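Local coordinates for protein fructose-bisphosphate aldolase (Slackia heliotrinireducens, PDB 4MOZ) that is a DeoC/LacD-family aldolase, an enzyme built as a closed barrel of eight parallel strands wrapped in helices, the TIM-barrel fold, at residues V101-K106 with Q121-E126; G142-L147 with V174-P179; D257-G262 with A290-D295. All coordinates share one frame; numbering follows the deposited sequence.

Contact 1: residues V101-K106 with Q121-E126; sequences VKMNSK and QLHDIE
The backbone oxygen of Asn-104, a residue that abuts Gln-121 across the contact, is gripped from opposite faces of its plane: Ser-105 OG donates to Asn-104 O at 2.7 Å and Lys-102 NZ comes from the other face. Lys-102 NZ also bonds Asn-104 OD1 at 2.9 Å, from above the plane of the side-chain carbonyl, while OD1 also accepts from the backbone N of Thr-144. This knot sits just beyond the C-terminal end of strand 99-102, in a beta-alpha-beta unit of the TIM barrel, where the connection returns to start helix 125-132. Asn-104 and Gln-121 form a single backbone bridge, whose hydrogen bond runs from Leu-122 N to Met-103 O (2.8 Å, 162° at the hydrogen). Leu-122 packs its CG against that carbonyl and lays CD1 beside Ser-105 CB.

Met-103, present as selenomethionine, makes the largest single contribution to the contact. Bends at its second and third side-chain torsions bring Met-103 CE to 3.5 Å from His-123 O and near Gln-121 NE2. Its SE approaches His-123 CE1 obliquely to the ring, while Val-101 CG1 stands at the ring edge. The extended Gln-121 side chain runs alongside Met-103, and Gln-121 NE2 donates to His-123 O at 2.8 Å. Asp-124 is the helix N-cap, its OD1 taking the N-H of Ala-127; Gln-161 of a neighbouring subunit accepts from Asp-124 N. The imidazole is held at both nitrogens: ND1 of His-123 points straight at Asp-124 O (3.1 Å, 176°), which lies in the ring plane, and one water lies 2.7 Å from His-123 NE2 and donates to Lys-102 O.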
ATOM      1  N   VAL C 101     -21.972 -12.637   5.023  1.00 23.31           N
ATOM      2  CA  VAL C 101     -21.170 -12.248   3.865  1.00 24.45           C
ATOM      3  C   VAL C 101     -19.706 -12.651   4.042  1.00 24.85           C
ATOM      4  O   VAL C 101     -19.008 -12.157   4.935  1.00 24.87           O
ATOM      5  CB  VAL C 101     -21.292 -10.741   3.554  1.00 24.58           C
ATOM      6  CG1 VAL C 101     -20.457 -10.377   2.332  1.00 25.11           C
ATOM      7  CG2 VAL C 101     -22.753 -10.367   3.327  1.00 22.59           C
ATOM      8  N   LYS C 102     -19.260 -13.568   3.187  1.00 23.97           N
ATOM      9  CA  LYS C 102     -17.880 -14.024   3.196  1.00 25.37           C
ATOM     10  C   LYS C 102     -16.999 -12.967   2.532  1.00 24.78           C
ATOM     11  O   LYS C 102     -17.051 -12.776   1.318  1.00 25.82           O
ATOM     12  CB  LYS C 102     -17.764 -15.387   2.502  1.00 24.20           C
ATOM     13  CG  LYS C 102     -16.367 -15.991   2.491  1.00 25.55           C
ATOM     14  CD  LYS C 102     -15.793 -16.139   3.893  1.00 26.18           C
ATOM     15  CE  LYS C 102     -14.736 -17.227   3.945  1.00 27.03           C
ATOM     16  NZ  LYS C 102     -13.537 -16.871   3.135  1.00 27.97           N
HETATM   17  N   MSE C 103     -16.197 -12.288   3.349  1.00 24.03           N
HETATM   18  CA  MSE C 103     -15.456 -11.090   2.942  1.00 24.25           C
HETATM   19  C   MSE C 103     -14.259 -11.350   2.031  1.00 22.59           C
HETATM   20  O   MSE C 103     -13.916 -10.504   1.208  1.00 21.73           O
HETATM   21  CB  MSE C 103     -14.980 -10.319   4.174  1.00 24.36           C
HETATM   22  CG  MSE C 103     -16.097  -9.816   5.050  1.00 28.84           C
HETATM   23 SE   MSE C 103     -17.278  -8.576   4.129  1.00 32.40          SE
HETATM   24  CE  MSE C 103     -16.050  -7.068   3.918  1.00 26.49           C
ATOM     25  N   ASN C 104     -13.603 -12.492   2.201  1.00 22.50           N
ATOM     26  CA  ASN C 104     -12.483 -12.841   1.335  1.00 22.03           C
ATOM     27  C   ASN C 104     -12.697 -14.154   0.591  1.00 22.64           C
ATOM     28  O   ASN C 104     -13.518 -14.970   0.998  1.00 23.47           O
ATOM     29  CB  ASN C 104     -11.148 -12.815   2.103  1.00 22.91           C
ATOM     30  CG  ASN C 104     -11.034 -13.891   3.174  1.00 24.31           C
ATOM     31  OD1 ASN C 104     -12.026 -14.469   3.631  1.00 23.91           O
ATOM     32  ND2 ASN C 104      -9.802 -14.151   3.597  1.00 23.58           N
ATOM     33  N   SER C 105     -11.979 -14.330  -0.515  1.00 21.68           N
ATOM     34  CA  SER C 105     -12.004 -15.564  -1.294  1.00 23.65           C
ATOM     35  C   SER C 105     -10.776 -15.645  -2.191  1.00 24.24           C
ATOM     36  O   SER C 105     -10.201 -14.623  -2.554  1.00 23.96           O
ATOM     37  CB  SER C 105     -13.266 -15.643  -2.162  1.00 26.70           C
ATOM     38  OG  SER C 105     -14.417 -15.919  -1.377  1.00 30.65           O
ATOM     39  N   LYS C 106     -10.390 -16.868  -2.549  1.00 24.87           N
ATOM     40  CA  LYS C 106      -9.333 -17.115  -3.528  1.00 23.86           C
ATOM     41  C   LYS C 106      -9.694 -18.369  -4.315  1.00 23.67           C
ATOM     42  O   LYS C 106     -10.575 -19.123  -3.897  1.00 23.85           O
ATOM     43  CB  LYS C 106      -7.975 -17.283  -2.837  1.00 23.32           C
ATOM     44  CG  LYS C 106      -7.840 -18.540  -1.991  1.00 24.35           C
ATOM     45  CD  LYS C 106      -6.377 -18.874  -1.737  1.00 27.31           C
ATOM     46  CE  LYS C 106      -6.216 -20.251  -1.113  1.00 27.16           C
ATOM     47  NZ  LYS C 106      -6.391 -21.349  -2.106  1.00 28.34           N
ATOM     48  N   GLN C 121      -9.370  -9.641   1.193  1.00 21.67           N
ATOM     49  CA  GLN C 121     -10.656  -8.989   1.384  1.00 22.43           C
ATOM     50  C   GLN C 121     -11.100  -8.431   0.035  1.00 23.65           C
ATOM     51  O   GLN C 121     -10.342  -7.741  -0.636  1.00 24.39           O
ATOM     52  CB  GLN C 121     -10.563  -7.879   2.424  1.00 22.32           C
ATOM     53  CG  GLN C 121     -11.916  -7.272   2.761  1.00 24.13           C
ATOM     54  CD  GLN C 121     -11.859  -6.328   3.944  1.00 26.29           C
ATOM     55  OE1 GLN C 121     -11.013  -6.475   4.831  1.00 26.85           O
ATOM     56  NE2 GLN C 121     -12.767  -5.354   3.972  1.00 23.36           N
ATOM     57  N   LEU C 122     -12.326  -8.752  -0.359  1.00 24.64           N
ATOM     58  CA  LEU C 122     -12.802  -8.481  -1.713  1.00 22.31           C
ATOM     59  C   LEU C 122     -13.368  -7.080  -1.894  1.00 23.03           C
ATOM     60  O   LEU C 122     -13.449  -6.594  -3.013  1.00 24.35           O
ATOM     61  CB  LEU C 122     -13.833  -9.532  -2.130  1.00 21.05           C
ATOM     62  CG  LEU C 122     -13.338 -10.981  -2.135  1.00 21.52           C
ATOM     63  CD1 LEU C 122     -14.491 -11.958  -2.341  1.00 21.41           C
ATOM     64  CD2 LEU C 122     -12.244 -11.198  -3.177  1.00 21.53           C
ATOM     65  N   HIS C 123     -13.745  -6.435  -0.794  1.00 22.75           N
ATOM     66  CA  HIS C 123     -14.337  -5.093  -0.815  1.00 24.14           C
ATOM     67  C   HIS C 123     -14.390  -4.592   0.595  1.00 23.88           C
ATOM     68  O   HIS C 123     -14.201  -5.365   1.529  1.00 26.13           O
ATOM     69  CB  HIS C 123     -15.753  -5.146  -1.391  1.00 24.40           C
ATOM     70  CG  HIS C 123     -16.576  -6.282  -0.836  1.00 24.71           C
ATOM     71  ND1 HIS C 123     -17.157  -6.229   0.380  1.00 22.32           N
ATOM     72  CD2 HIS C 123     -16.860  -7.544  -1.354  1.00 24.50           C
ATOM     73  CE1 HIS C 123     -17.793  -7.389   0.621  1.00 22.71           C
ATOM     74  NE2 HIS C 123     -17.610  -8.194  -0.440  1.00 25.49           N
ATOM     75  N   ASP C 124     -14.666  -3.307   0.783  1.00 23.40           N
ATOM     76  CA  ASP C 124     -14.772  -2.768   2.137  1.00 26.14           C
ATOM     77  C   ASP C 124     -16.070  -3.198   2.840  1.00 26.08           C
ATOM     78  O   ASP C 124     -17.000  -3.717   2.203  1.00 24.56           O
ATOM     79  CB  ASP C 124     -14.596  -1.240   2.154  1.00 26.52           C
ATOM     80  CG  ASP C 124     -15.628  -0.507   1.299  1.00 29.71           C
ATOM     81  OD1 ASP C 124     -16.746  -1.027   1.077  1.00 32.80           O
ATOM     82  OD2 ASP C 124     -15.317   0.617   0.854  1.00 33.56           O
ATOM     83  N   ILE C 125     -16.119  -2.982   4.152  1.00 27.45           N
ATOM     84  CA  ILE C 125     -17.301  -3.306   4.939  1.00 27.61           C
ATOM     85  C   ILE C 125     -18.496  -2.446   4.526  1.00 27.21           C
ATOM     86  O   ILE C 125     -19.633  -2.911   4.546  1.00 29.60           O
ATOM     87  CB  ILE C 125     -17.032  -3.210   6.462  1.00 29.25           C
ATOM     88  CG1 ILE C 125     -18.208  -3.794   7.258  1.00 29.88           C
ATOM     89  CG2 ILE C 125     -16.708  -1.777   6.888  1.00 30.67           C
ATOM     90  CD1 ILE C 125     -17.893  -4.072   8.715  1.00 34.20           C
ATOM     91  N   GLU C 126     -18.224  -1.205   4.130  1.00 28.11           N
ATOM     92  CA  GLU C 126     -19.264  -0.263   3.712  1.00 30.10           C
ATOM     93  C   GLU C 126     -20.150  -0.817   2.599  1.00 28.22           C
ATOM     94  O   GLU C 126     -21.347  -0.546   2.574  1.00 32.92           O
ATOM     95  CB  GLU C 126     -18.647   1.077   3.292  1.00 31.55           C
ATOM     96  CG  GLU C 126     -18.206   1.967   4.454  1.00 36.12           C
ATOM     97  CD  GLU C 126     -16.841   1.607   5.033  1.00 37.38           C
ATOM     98  OE1 GLU C 126     -16.195   0.643   4.563  1.00 35.79           O
ATOM     99  OE2 GLU C 126     -16.403   2.304   5.970  1.00 45.56           O
TER
HETATM  100  O   HOH W   1     -17.729 -10.904  -0.686  1.00 23.01           O

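Contact 2: residues G142-L147 with V174-P179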
ATOM      1  N   GLY C 142     -17.891 -13.175   7.349  1.00 22.53           N
ATOM      2  CA  GLY C 142     -16.940 -14.273   7.409  1.00 22.44           C
ATOM      3  C   GLY C 142     -15.610 -13.898   6.775  1.00 23.71           C
ATOM      4  O   GLY C 142     -15.563 -13.083   5.854  1.00 22.85           O
ATOM      5  N   TYR C 143     -14.530 -14.498   7.272  1.00 22.62           N
ATOM      6  CA  TYR C 143     -13.187 -14.250   6.756  1.00 22.24           C
ATOM      7  C   TYR C 143     -12.310 -15.471   7.001  1.00 22.08           C
ATOM      8  O   TYR C 143     -12.376 -16.074   8.075  1.00 23.89           O
ATOM      9  CB  TYR C 143     -12.576 -13.007   7.422  1.00 23.07           C
ATOM     10  CG  TYR C 143     -11.284 -12.542   6.791  1.00 23.27           C
ATOM     11  CD1 TYR C 143     -10.054 -13.030   7.243  1.00 23.28           C
ATOM     12  CD2 TYR C 143     -11.284 -11.617   5.741  1.00 22.53           C
ATOM     13  CE1 TYR C 143      -8.865 -12.615   6.670  1.00 21.81           C
ATOM     14  CE2 TYR C 143     -10.093 -11.194   5.167  1.00 24.00           C
ATOM     15  CZ  TYR C 143      -8.887 -11.703   5.636  1.00 23.79           C
ATOM     16  OH  TYR C 143      -7.693 -11.312   5.077  1.00 25.17           O
ATOM     17  N   THR C 144     -11.498 -15.829   6.007  1.00 21.70           N
ATOM     18  CA  THR C 144     -10.556 -16.949   6.118  1.00 21.64           C
ATOM     19  C   THR C 144      -9.121 -16.484   6.373  1.00 22.36           C
ATOM     20  O   THR C 144      -8.637 -15.565   5.712  1.00 22.05           O
ATOM     21  CB  THR C 144     -10.562 -17.807   4.837  1.00 22.88           C
ATOM     22  OG1 THR C 144     -11.873 -18.330   4.629  1.00 23.51           O
ATOM     23  CG2 THR C 144      -9.575 -18.971   4.948  1.00 22.70           C
ATOM     24  N   LEU C 145      -8.443 -17.130   7.320  1.00 22.31           N
ATOM     25  CA  LEU C 145      -7.018 -16.879   7.566  1.00 23.40           C
ATOM     26  C   LEU C 145      -6.230 -18.169   7.424  1.00 22.85           C
ATOM     27  O   LEU C 145      -6.604 -19.187   8.006  1.00 22.10           O
ATOM     28  CB  LEU C 145      -6.772 -16.325   8.971  1.00 23.30           C
ATOM     29  CG  LEU C 145      -7.347 -14.976   9.384  1.00 24.47           C
ATOM     30  CD1 LEU C 145      -8.693 -15.158  10.074  1.00 23.79           C
ATOM     31  CD2 LEU C 145      -6.358 -14.277  10.306  1.00 24.93           C
ATOM     32  N   TYR C 146      -5.145 -18.121   6.650  1.00 22.19           N
ATOM     33  CA  TYR C 146      -4.201 -19.232   6.584  1.00 22.78           C
ATOM     34  C   TYR C 146      -2.996 -18.903   7.453  1.00 22.27           C
ATOM     35  O   TYR C 146      -2.048 -18.266   7.002  1.00 22.66           O
ATOM     36  CB  TYR C 146      -3.778 -19.542   5.137  1.00 23.58           C
ATOM     37  CG  TYR C 146      -4.950 -19.645   4.185  1.00 25.69           C
ATOM     38  CD1 TYR C 146      -5.752 -20.791   4.145  1.00 26.01           C
ATOM     39  CD2 TYR C 146      -5.273 -18.588   3.339  1.00 25.57           C
ATOM     40  CE1 TYR C 146      -6.838 -20.874   3.281  1.00 25.85           C
ATOM     41  CE2 TYR C 146      -6.353 -18.662   2.477  1.00 25.69           C
ATOM     42  CZ  TYR C 146      -7.131 -19.801   2.449  1.00 25.48           C
ATOM     43  OH  TYR C 146      -8.205 -19.858   1.587  1.00 28.62           O
ATOM     44  N   LEU C 147      -3.054 -19.312   8.715  1.00 21.49           N
ATOM     45  CA  LEU C 147      -1.918 -19.141   9.616  1.00 23.22           C
ATOM     46  C   LEU C 147      -0.756 -19.967   9.102  1.00 23.44           C
ATOM     47  O   LEU C 147      -0.961 -21.032   8.519  1.00 25.23           O
ATOM     48  CB  LEU C 147      -2.277 -19.561  11.045  1.00 23.08           C
ATOM     49  CG  LEU C 147      -3.481 -18.866  11.700  1.00 23.88           C
ATOM     50  CD1 LEU C 147      -3.700 -19.406  13.110  1.00 23.94           C
ATOM     51  CD2 LEU C 147      -3.342 -17.348  11.720  1.00 25.09           C
ATOM     52  N   VAL C 174     -17.627 -14.715  11.923  1.00 24.45           N
ATOM     53  CA  VAL C 174     -17.128 -16.083  11.859  1.00 23.75           C
ATOM     54  C   VAL C 174     -15.791 -16.070  11.114  1.00 24.13           C
ATOM     55  O   VAL C 174     -15.709 -15.590   9.981  1.00 22.53           O
ATOM     56  CB  VAL C 174     -18.110 -17.029  11.125  1.00 23.44           C
ATOM     57  CG1 VAL C 174     -17.587 -18.462  11.129  1.00 22.43           C
ATOM     58  CG2 VAL C 174     -19.505 -16.963  11.744  1.00 19.37           C
ATOM     59  N   LEU C 175     -14.748 -16.589  11.754  1.00 23.03           N
ATOM     60  CA  LEU C 175     -13.463 -16.736  11.095  1.00 23.72           C
ATOM     61  C   LEU C 175     -13.205 -18.193  10.742  1.00 25.06           C
ATOM     62  O   LEU C 175     -13.314 -19.070  11.596  1.00 27.19           O
ATOM     63  CB  LEU C 175     -12.333 -16.197  11.977  1.00 24.21           C
ATOM     64  CG  LEU C 175     -12.339 -14.703  12.320  1.00 23.46           C
ATOM     65  CD1 LEU C 175     -11.175 -14.377  13.245  1.00 21.83           C
ATOM     66  CD2 LEU C 175     -12.288 -13.836  11.067  1.00 22.58           C
ATOM     67  N   TRP C 176     -12.898 -18.447   9.475  1.00 23.97           N
ATOM     68  CA  TRP C 176     -12.363 -19.735   9.062  1.00 23.34           C
ATOM     69  C   TRP C 176     -10.892 -19.665   9.291  1.00 23.98           C
ATOM     70  O   TRP C 176     -10.230 -18.767   8.785  1.00 24.67           O
ATOM     71  CB  TRP C 176     -12.595 -19.963   7.581  1.00 24.05           C
ATOM     72  CG  TRP C 176     -13.985 -20.383   7.191  1.00 25.24           C
ATOM     73  CD1 TRP C 176     -14.378 -21.611   6.672  1.00 28.10           C
ATOM     74  CD2 TRP C 176     -15.212 -19.571   7.231  1.00 25.51           C
ATOM     75  NE1 TRP C 176     -15.724 -21.624   6.413  1.00 33.63           N
ATOM     76  CE2 TRP C 176     -16.285 -20.431   6.722  1.00 29.96           C
ATOM     77  CE3 TRP C 176     -15.517 -18.273   7.626  1.00 23.18           C
ATOM     78  CZ2 TRP C 176     -17.601 -19.988   6.620  1.00 28.96           C
ATOM     79  CZ3 TRP C 176     -16.844 -17.838   7.529  1.00 24.52           C
ATOM     80  CH2 TRP C 176     -17.863 -18.676   7.032  1.00 27.65           C
ATOM     81  N   ILE C 177     -10.347 -20.590  10.064  1.00 23.39           N
ATOM     82  CA  ILE C 177      -8.911 -20.574  10.285  1.00 23.76           C
ATOM     83  C   ILE C 177      -8.287 -21.915   9.929  1.00 25.10           C
ATOM     84  O   ILE C 177      -8.424 -22.893  10.664  1.00 24.94           O
ATOM     85  CB  ILE C 177      -8.529 -20.110  11.708  1.00 23.30           C
ATOM     86  CG1 ILE C 177      -9.143 -18.730  11.999  1.00 23.08           C
ATOM     87  CG2 ILE C 177      -7.015 -20.061  11.844  1.00 22.77           C
ATOM     88  CD1 ILE C 177      -8.609 -18.025  13.234  1.00 22.03           C
ATOM     89  N   TYR C 178      -7.623 -21.940   8.775  1.00 25.76           N
ATOM     90  CA  TYR C 178      -6.981 -23.135   8.255  1.00 26.35           C
ATOM     91  C   TYR C 178      -5.486 -22.902   8.122  1.00 25.67           C
ATOM     92  O   TYR C 178      -5.034 -22.374   7.107  1.00 24.66           O
ATOM     93  CB  TYR C 178      -7.542 -23.487   6.880  1.00 27.34           C
ATOM     94  CG  TYR C 178      -9.023 -23.766   6.828  1.00 28.52           C
ATOM     95  CD1 TYR C 178      -9.624 -24.661   7.717  1.00 29.44           C
ATOM     96  CD2 TYR C 178      -9.821 -23.166   5.859  1.00 28.22           C
ATOM     97  CE1 TYR C 178     -10.979 -24.928   7.653  1.00 30.05           C
ATOM     98  CE2 TYR C 178     -11.175 -23.429   5.787  1.00 29.16           C
ATOM     99  CZ  TYR C 178     -11.746 -24.310   6.682  1.00 30.17           C
ATOM    100  OH  TYR C 178     -13.091 -24.569   6.600  1.00 33.56           O
ATOM    101  N   PRO C 179      -4.705 -23.277   9.149  1.00 27.11           N
ATOM    102  CA  PRO C 179      -3.260 -23.156   8.999  1.00 26.05           C
ATOM    103  C   PRO C 179      -2.787 -23.911   7.760  1.00 25.71           C
ATOM    104  O   PRO C 179      -2.966 -25.124   7.650  1.00 27.02           O
ATOM    105  CB  PRO C 179      -2.724 -23.777  10.288  1.00 25.31           C
ATOM    106  CG  PRO C 179      -3.797 -23.492  11.289  1.00 26.83           C
ATOM    107  CD  PRO C 179      -5.085 -23.652  10.524  1.00 27.16           C
TER
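The indole of Trp-176 meets strand 142-145 along its edge, Trp-176 CZ3 lying 3.6 Å from Gly-142 CA with Tyr-143 O also near the ring plane; Tyr-178 CZ stands in plane at its edge too. Chi1 of Trp-176 (-78°) sets CG beside the residue's own N, turning the rings back toward Gly-142, which has no side chain in the way. Tyr-146 carries Thr-144 CG2 on one face, 3.5 Å above the plane and offset toward the rim, and Tyr-146 CD1, at the ring edge, is 3.4 Å from Tyr-178 O.

Between the rings, Thr-144 OG1 packs against Trp-176 CB and is hydrogen-bonded to Lys-102, which also makes a cation-pi contact with the indole. Gly-142, Thr-144, Val-174 and Trp-176 share the sheet face turned to the barrel interior, for these are neighbouring parallel strands of a TIM barrel, in register and joined through helix 152-168. Leu-145 N donates to Trp-176 O (2.8 Å, 163°) and Tyr-178 N to Leu-145 O (3.0 Å), the latter carrying the pairing just past the strands.

The other face, bearing Tyr-143, Leu-145, Leu-175 and Ile-177, looks toward helices 152-168 and 191-204. There Leu-175 CD2 lies 3.7 Å from Tyr-143 CB, Leu-145 CD1 touches both Leu-175 CD2 and Ile-177 CG1, and Leu-147 CD1 closes on Ile-177 CG2 at 3.6 Å. Tyr-143 OH is hydrogen-bonded to Glu-158.

Contact 3: residues D257-G262 with A290-D295; sequences DQIYIG and AITLAD
One polar bond and a small apolar patch join Tyr-260 and Ile-259 to the end of the other helix. In the polar part, Tyr-260 OH donates at 2.8 Å to Asp-295 OD1, which accepts through its anti lone pair, the one away from the second carboxylate oxygen. The two side chains meet at about a right angle, with ring and carboxylate planes 55° apart, and OD1 lies near the plane of the phenol ring. Asp-295 is the first residue after the helix to leave helical backbone angles, with positive phi (72°), and the same oxygen has a long, weak ion pair with Arg-36. Tyr-260 OH also lies 3.5 Å from Asp-295 CA, close in against the backbone at this turn.

The apolar part runs deeper. With chi1 of Ile-259 at -64°, the CG1-CD1 arm reaches toward the other helix, where Ile-259 CD1 touches Ile-291 CG2 at 4.0 Å and Thr-292 CA at 4.1 Å. The other branch, CG2 of Ile-259, sits 3.8 Å above the centre of one face of the Tyr-260 ring. Thr-292 points its CB away from this patch, its OG1 hydrogen-bonded to Asn-267 and to Ile-288 O. No other chain of the assembly touches these segments. Helices 248-260 and 278-294 thus meet near their C-terminal ends, as neighbours in the outer helical layer of a TIM barrel.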
ATOM      1  N   ASP C 257     -20.832 -36.067  17.955  1.00 29.69           N
ATOM      2  CA  ASP C 257     -19.621 -36.208  18.766  1.00 29.54           C
ATOM      3  C   ASP C 257     -18.890 -34.883  18.959  1.00 30.52           C
ATOM      4  O   ASP C 257     -18.422 -34.588  20.056  1.00 31.70           O
ATOM      5  CB  ASP C 257     -18.671 -37.242  18.155  1.00 30.86           C
ATOM      6  CG  ASP C 257     -19.212 -38.661  18.243  1.00 33.32           C
ATOM      7  OD1 ASP C 257     -20.210 -38.894  18.962  1.00 36.58           O
ATOM      8  OD2 ASP C 257     -18.637 -39.551  17.588  1.00 37.78           O
ATOM      9  N   GLN C 258     -18.800 -34.091  17.892  1.00 27.82           N
ATOM     10  CA  GLN C 258     -18.113 -32.803  17.940  1.00 29.77           C
ATOM     11  C   GLN C 258     -18.749 -31.858  18.954  1.00 30.89           C
ATOM     12  O   GLN C 258     -18.044 -31.140  19.662  1.00 30.98           O
ATOM     13  CB  GLN C 258     -18.066 -32.155  16.553  1.00 28.28           C
ATOM     14  CG  GLN C 258     -17.058 -32.799  15.609  1.00 28.82           C
ATOM     15  CD  GLN C 258     -17.264 -32.425  14.150  1.00 30.64           C
ATOM     16  OE1 GLN C 258     -18.151 -31.633  13.809  1.00 33.49           O
ATOM     17  NE2 GLN C 258     -16.443 -33.000  13.276  1.00 29.37           N
ATOM     18  N   ILE C 259     -20.079 -31.867  19.029  1.00 29.97           N
ATOM     19  CA  ILE C 259     -20.795 -31.019  19.972  1.00 29.18           C
ATOM     20  C   ILE C 259     -20.635 -31.533  21.404  1.00 32.66           C
ATOM     21  O   ILE C 259     -20.154 -30.809  22.275  1.00 33.06           O
ATOM     22  CB  ILE C 259     -22.294 -30.890  19.622  1.00 29.61           C
ATOM     23  CG1 ILE C 259     -22.473 -30.194  18.267  1.00 30.24           C
ATOM     24  CG2 ILE C 259     -23.035 -30.126  20.719  1.00 29.65           C
ATOM     25  CD1 ILE C 259     -23.873 -30.280  17.692  1.00 31.15           C
ATOM     26  N   TYR C 260     -21.019 -32.785  21.637  1.00 33.00           N
ATOM     27  CA  TYR C 260     -21.164 -33.292  23.000  1.00 34.64           C
ATOM     28  C   TYR C 260     -19.868 -33.831  23.600  1.00 34.44           C
ATOM     29  O   TYR C 260     -19.706 -33.818  24.816  1.00 36.19           O
ATOM     30  CB  TYR C 260     -22.334 -34.287  23.096  1.00 36.30           C
ATOM     31  CG  TYR C 260     -23.661 -33.648  22.710  1.00 36.74           C
ATOM     32  CD1 TYR C 260     -24.333 -32.796  23.593  1.00 36.85           C
ATOM     33  CD2 TYR C 260     -24.225 -33.865  21.449  1.00 36.30           C
ATOM     34  CE1 TYR C 260     -25.535 -32.194  23.237  1.00 38.14           C
ATOM     35  CE2 TYR C 260     -25.426 -33.268  21.084  1.00 35.76           C
ATOM     36  CZ  TYR C 260     -26.078 -32.435  21.977  1.00 37.36           C
ATOM     37  OH  TYR C 260     -27.269 -31.839  21.619  1.00 40.24           O
ATOM     38  N   ILE C 261     -18.943 -34.274  22.754  1.00 35.31           N
ATOM     39  CA  ILE C 261     -17.623 -34.698  23.221  1.00 35.08           C
ATOM     40  C   ILE C 261     -16.580 -33.606  22.958  1.00 34.55           C
ATOM     41  O   ILE C 261     -15.768 -33.288  23.834  1.00 34.20           O
ATOM     42  CB  ILE C 261     -17.187 -36.048  22.596  1.00 35.89           C
ATOM     43  CG1 ILE C 261     -18.201 -37.148  22.947  1.00 37.75           C
ATOM     44  CG2 ILE C 261     -15.784 -36.431  23.058  1.00 35.29           C
ATOM     45  CD1 ILE C 261     -18.071 -38.417  22.126  1.00 38.58           C
ATOM     46  N   GLY C 262     -16.619 -33.026  21.761  1.00 32.94           N
ATOM     47  CA  GLY C 262     -15.615 -32.048  21.337  1.00 30.59           C
ATOM     48  C   GLY C 262     -15.857 -30.620  21.791  1.00 29.06           C
ATOM     49  O   GLY C 262     -14.985 -29.766  21.642  1.00 29.90           O
ATOM     50  N   ALA C 290     -31.470 -30.442  13.288  1.00 30.31           N
ATOM     51  CA  ALA C 290     -32.146 -31.159  14.365  1.00 31.04           C
ATOM     52  C   ALA C 290     -31.165 -31.532  15.469  1.00 30.87           C
ATOM     53  O   ALA C 290     -31.469 -31.362  16.650  1.00 31.22           O
ATOM     54  CB  ALA C 290     -32.870 -32.388  13.837  1.00 30.09           C
ATOM     55  N   ILE C 291     -29.986 -32.021  15.083  1.00 30.22           N
ATOM     56  CA  ILE C 291     -28.907 -32.272  16.040  1.00 30.68           C
ATOM     57  C   ILE C 291     -28.433 -30.964  16.673  1.00 31.11           C
ATOM     58  O   ILE C 291     -28.394 -30.841  17.896  1.00 32.24           O
ATOM     59  CB  ILE C 291     -27.709 -32.998  15.391  1.00 30.33           C
ATOM     60  CG1 ILE C 291     -28.102 -34.428  15.007  1.00 30.46           C
ATOM     61  CG2 ILE C 291     -26.506 -33.004  16.329  1.00 28.20           C
ATOM     62  CD1 ILE C 291     -27.076 -35.151  14.158  1.00 31.12           C
ATOM     63  N   THR C 292     -28.114 -29.988  15.826  1.00 31.15           N
ATOM     64  CA  THR C 292     -27.443 -28.760  16.244  1.00 30.08           C
ATOM     65  C   THR C 292     -28.332 -27.828  17.065  1.00 28.52           C
ATOM     66  O   THR C 292     -27.904 -27.302  18.091  1.00 30.05           O
ATOM     67  CB  THR C 292     -26.882 -28.021  15.015  1.00 30.05           C
ATOM     68  OG1 THR C 292     -26.130 -28.946  14.220  1.00 32.87           O
ATOM     69  CG2 THR C 292     -25.986 -26.856  15.420  1.00 28.97           C
ATOM     70  N   LEU C 293     -29.567 -27.634  16.614  1.00 28.34           N
ATOM     71  CA  LEU C 293     -30.473 -26.669  17.242  1.00 31.50           C
ATOM     72  C   LEU C 293     -31.474 -27.287  18.226  1.00 32.16           C
ATOM     73  O   LEU C 293     -31.900 -26.622  19.177  1.00 31.59           O
ATOM     74  CB  LEU C 293     -31.217 -25.864  16.168  1.00 31.36           C
ATOM     75  CG  LEU C 293     -30.364 -25.240  15.055  1.00 31.44           C
ATOM     76  CD1 LEU C 293     -31.236 -24.718  13.920  1.00 30.63           C
ATOM     77  CD2 LEU C 293     -29.462 -24.140  15.597  1.00 32.03           C
ATOM     78  N   ALA C 294     -31.838 -28.550  17.996  1.00 32.12           N
ATOM     79  CA  ALA C 294     -32.903 -29.210  18.768  1.00 33.05           C
ATOM     80  C   ALA C 294     -32.467 -30.447  19.572  1.00 32.36           C
ATOM     81  O   ALA C 294     -33.300 -31.106  20.193  1.00 36.93           O
ATOM     82  CB  ALA C 294     -34.079 -29.548  17.859  1.00 34.25           C
ATOM     83  N   ASP C 295     -31.173 -30.762  19.545  1.00 31.24           N
ATOM     84  CA  ASP C 295     -30.578 -31.791  20.418  1.00 32.36           C
ATOM     85  C   ASP C 295     -30.918 -33.249  20.086  1.00 32.15           C
ATOM     86  O   ASP C 295     -30.698 -34.140  20.918  1.00 31.17           O
ATOM     87  CB  ASP C 295     -30.903 -31.500  21.890  1.00 32.70           C
ATOM     88  CG  ASP C 295     -30.440 -30.125  22.327  1.00 34.72           C
ATOM     89  OD1 ASP C 295     -29.213 -29.904  22.372  1.00 37.05           O
ATOM     90  OD2 ASP C 295     -31.306 -29.267  22.614  1.00 37.83           O
TER

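Overall arrangement
From the N terminus the chain first closes contact 1, bringing 121-126 back to 101-106 over a connection without helix or strand and then starting helix 125-132. Contact 2 follows, closing the longer excursion through helix 152-168 between neighbouring strands. Contact 3 comes last, spanning strand 266-269 and joining helices 248-260 and 278-294. The three loops lie in series; none nests within or crosses another. Contacts 1 and 2 touch directly, since strands 99-102 and 138-145 adjoin in the barrel: Met-103 N lies 2.7 Å from Gly-142 O, probably hydrogen-bonded. Contact 3 stands apart, its centre about 30 Å from that of contact 1, across the chain's centre, and about 23 Å from that of contact 2.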